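Local coordinates for DNA mismatch repair protein MutS (Thermus aquaticus, PDB 1EWQ) that takes part in DNA mismatch repair, binding mismatched DNA as an ATP-dependent damage sensor with weak ATPase activity, at residues Asp409-Ala414 with Tyr489-Leu494. Sequence-based numbering, arbitrary orientation.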
loop_
_atom_site.group_PDB
_atom_site.type_symbol
_atom_site.label_atom_id
_atom_site.label_comp_id
_atom_site.label_asym_id
_atom_site.label_seq_id
_atom_site.Cartn_x
_atom_site.Cartn_y
_atom_site.Cartn_z
ATOM N N ASP C 409 6.220 -52.338 -2.453
ATOM C CA ASP C 409 5.156 -53.093 -3.108
ATOM C C ASP C 409 4.667 -54.243 -2.224
ATOM O O ASP C 409 3.476 -54.551 -2.192
ATOM C CB ASP C 409 5.641 -53.627 -4.453
ATOM C CG ASP C 409 5.832 -52.524 -5.467
ATOM O OD1 ASP C 409 4.869 -51.776 -5.712
ATOM O OD2 ASP C 409 6.935 -52.397 -6.020
ATOM N N ALA C 410 5.589 -54.877 -1.508
ATOM C CA ALA C 410 5.214 -55.966 -0.619
ATOM C C ALA C 410 4.289 -55.356 0.427
ATOM O O ALA C 410 3.258 -55.929 0.769
ATOM C CB ALA C 410 6.457 -56.558 0.057
ATOM N N LEU C 411 4.671 -54.176 0.912
ATOM C CA LEU C 411 3.903 -53.469 1.923
ATOM C C LEU C 411 2.518 -53.048 1.433
ATOM O O LEU C 411 1.533 -53.192 2.159
ATOM C CB LEU C 411 4.681 -52.245 2.411
ATOM C CG LEU C 411 5.954 -52.511 3.221
ATOM C CD1 LEU C 411 6.701 -51.205 3.447
ATOM C CD2 LEU C 411 5.597 -53.153 4.559
ATOM N N ARG C 412 2.442 -52.529 0.209
ATOM C CA ARG C 412 1.160 -52.098 -0.349
ATOM C C ARG C 412 0.240 -53.288 -0.607
ATOM O O ARG C 412 -0.963 -53.220 -0.359
ATOM C CB ARG C 412 1.359 -51.325 -1.656
ATOM C CG ARG C 412 2.000 -49.946 -1.515
ATOM C CD ARG C 412 1.230 -48.929 -2.364
ATOM N NE ARG C 412 1.984 -47.717 -2.679
ATOM C CZ ARG C 412 3.048 -47.683 -3.475
ATOM N NH1 ARG C 412 3.495 -48.799 -4.042
ATOM N NH2 ARG C 412 3.659 -46.528 -3.716
ATOM N N ALA C 413 0.815 -54.374 -1.111
ATOM C CA ALA C 413 0.055 -55.585 -1.402
ATOM C C ALA C 413 -0.690 -56.051 -0.160
ATOM O O ALA C 413 -1.893 -56.299 -0.202
ATOM C CB ALA C 413 0.997 -56.683 -1.887
ATOM N N ALA C 414 0.041 -56.160 0.943
ATOM C CA ALA C 414 -0.522 -56.597 2.209
ATOM C C ALA C 414 -1.576 -55.618 2.723
ATOM O O ALA C 414 -2.489 -56.009 3.454
ATOM C CB ALA C 414 0.588 -56.765 3.243
ATOM N N TYR C 489 -2.966 -50.878 10.343
ATOM C CA TYR C 489 -2.237 -49.735 10.876
ATOM C C TYR C 489 -0.724 -49.941 10.795
ATOM O O TYR C 489 0.020 -49.012 10.455
ATOM C CB TYR C 489 -2.645 -49.463 12.326
ATOM C CG TYR C 489 -4.020 -48.843 12.486
ATOM C CD1 TYR C 489 -4.671 -48.240 11.406
ATOM C CD2 TYR C 489 -4.644 -48.806 13.729
ATOM C CE1 TYR C 489 -5.906 -47.611 11.563
ATOM C CE2 TYR C 489 -5.882 -48.178 13.899
ATOM C CZ TYR C 489 -6.505 -47.582 12.811
ATOM O OH TYR C 489 -7.715 -46.947 12.984
ATOM N N ARG C 490 -0.269 -51.157 11.096
ATOM C CA ARG C 490 1.159 -51.464 11.047
ATOM C C ARG C 490 1.664 -51.301 9.620
ATOM O O ARG C 490 2.723 -50.722 9.385
ATOM C CB ARG C 490 1.438 -52.900 11.527
ATOM C CG ARG C 490 2.927 -53.220 11.627
ATOM C CD ARG C 490 3.223 -54.679 12.020
ATOM N NE ARG C 490 3.688 -55.470 10.881
ATOM C CZ ARG C 490 2.884 -56.018 9.979
ATOM N NH1 ARG C 490 1.573 -55.864 10.096
ATOM N NH2 ARG C 490 3.379 -56.704 8.956
ATOM N N LEU C 491 0.903 -51.819 8.666
ATOM C CA LEU C 491 1.289 -51.709 7.274
ATOM C C LEU C 491 1.372 -50.245 6.867
ATOM O O LEU C 491 2.363 -49.811 6.292
ATOM C CB LEU C 491 0.292 -52.447 6.385
ATOM C CG LEU C 491 0.344 -53.965 6.535
ATOM C CD1 LEU C 491 -0.656 -54.623 5.602
ATOM C CD2 LEU C 491 1.757 -54.442 6.226
ATOM N N GLU C 492 0.332 -49.485 7.186
ATOM C CA GLU C 492 0.296 -48.071 6.849
ATOM C C GLU C 492 1.507 -47.327 7.405
ATOM O O GLU C 492 2.085 -46.480 6.728
ATOM C CB GLU C 492 -1.016 -47.450 7.349
ATOM C CG GLU C 492 -2.219 -47.846 6.487
ATOM C CD GLU C 492 -3.561 -47.382 7.041
ATOM O OE1 GLU C 492 -3.593 -46.505 7.928
ATOM O OE2 GLU C 492 -4.594 -47.893 6.572
ATOM N N ALA C 493 1.897 -47.653 8.632
ATOM C CA ALA C 493 3.051 -47.011 9.253
ATOM C C ALA C 493 4.348 -47.406 8.539
ATOM O O ALA C 493 5.242 -46.576 8.350
ATOM C CB ALA C 493 3.127 -47.386 10.720
ATOM N N LEU C 494 4.450 -48.671 8.144
ATOM C CA LEU C 494 5.639 -49.143 7.449
ATOM C C LEU C 494 5.708 -48.548 6.056
ATOM O O LEU C 494 6.792 -48.251 5.555
ATOM C CB LEU C 494 5.648 -50.669 7.344
ATOM C CG LEU C 494 6.128 -51.459 8.562
ATOM C CD1 LEU C 494 6.281 -52.921 8.168
ATOM C CD2 LEU C 494 7.466 -50.912 9.057
#
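L411 and A414, one helical turn apart on helix 406-433, meet L491 and L494 of helix 479-511, and the two helical segments run nearly antiparallel, 152° between their directions, with local axes 9.3 Å apart. Ahead of them, D409 lies off the interface; its OD1 accepts from the backbone N of G403, just before the helix, and sits in the plane of the R412 guanidinium, at its edge, in a long salt bridge of 3.7 Å to NH1. L411 and L491 bury the most surface in the contact. The CG of L411 lies opposite the carbonyl carbon (chi1 -68°), which carries the branched end across to the other helix, where the side chain crosses that of L494 at about a right angle. CD2 packs against L494 CD1 at 3.7 Å, while CD1 rests on the backbone O of L494, 3.6 Å away. A leucine suits this place because its fork can touch side chain and backbone at once; I495 and R498 extend the same surface. With an alanine here both terminal methyls are gone, which would probably open a gap beside L494 and leave its side chain freer to turn. R412 starts out away from the partner segment, but its NH2 makes a weak hydrogen bond to I400 O and a long, weak ion pair with E499 further along helix 479-511. A414 points at the partner helix, and its small side chain lets L491 come close: CB lies 3.4 Å from L491 CD1, tighter than usual for two carbons. The same L491 methyl also lies 3.1 Å from A414 O, so the buried leucine is wedged against backbone as well as side chain. The contact thus joins two long helices within the sequence region of MutS domain III, its nearest atom about 10 Å from the bound DNA; between the two segments it is apolar, so its stability probably comes from close fit and exclusion of water.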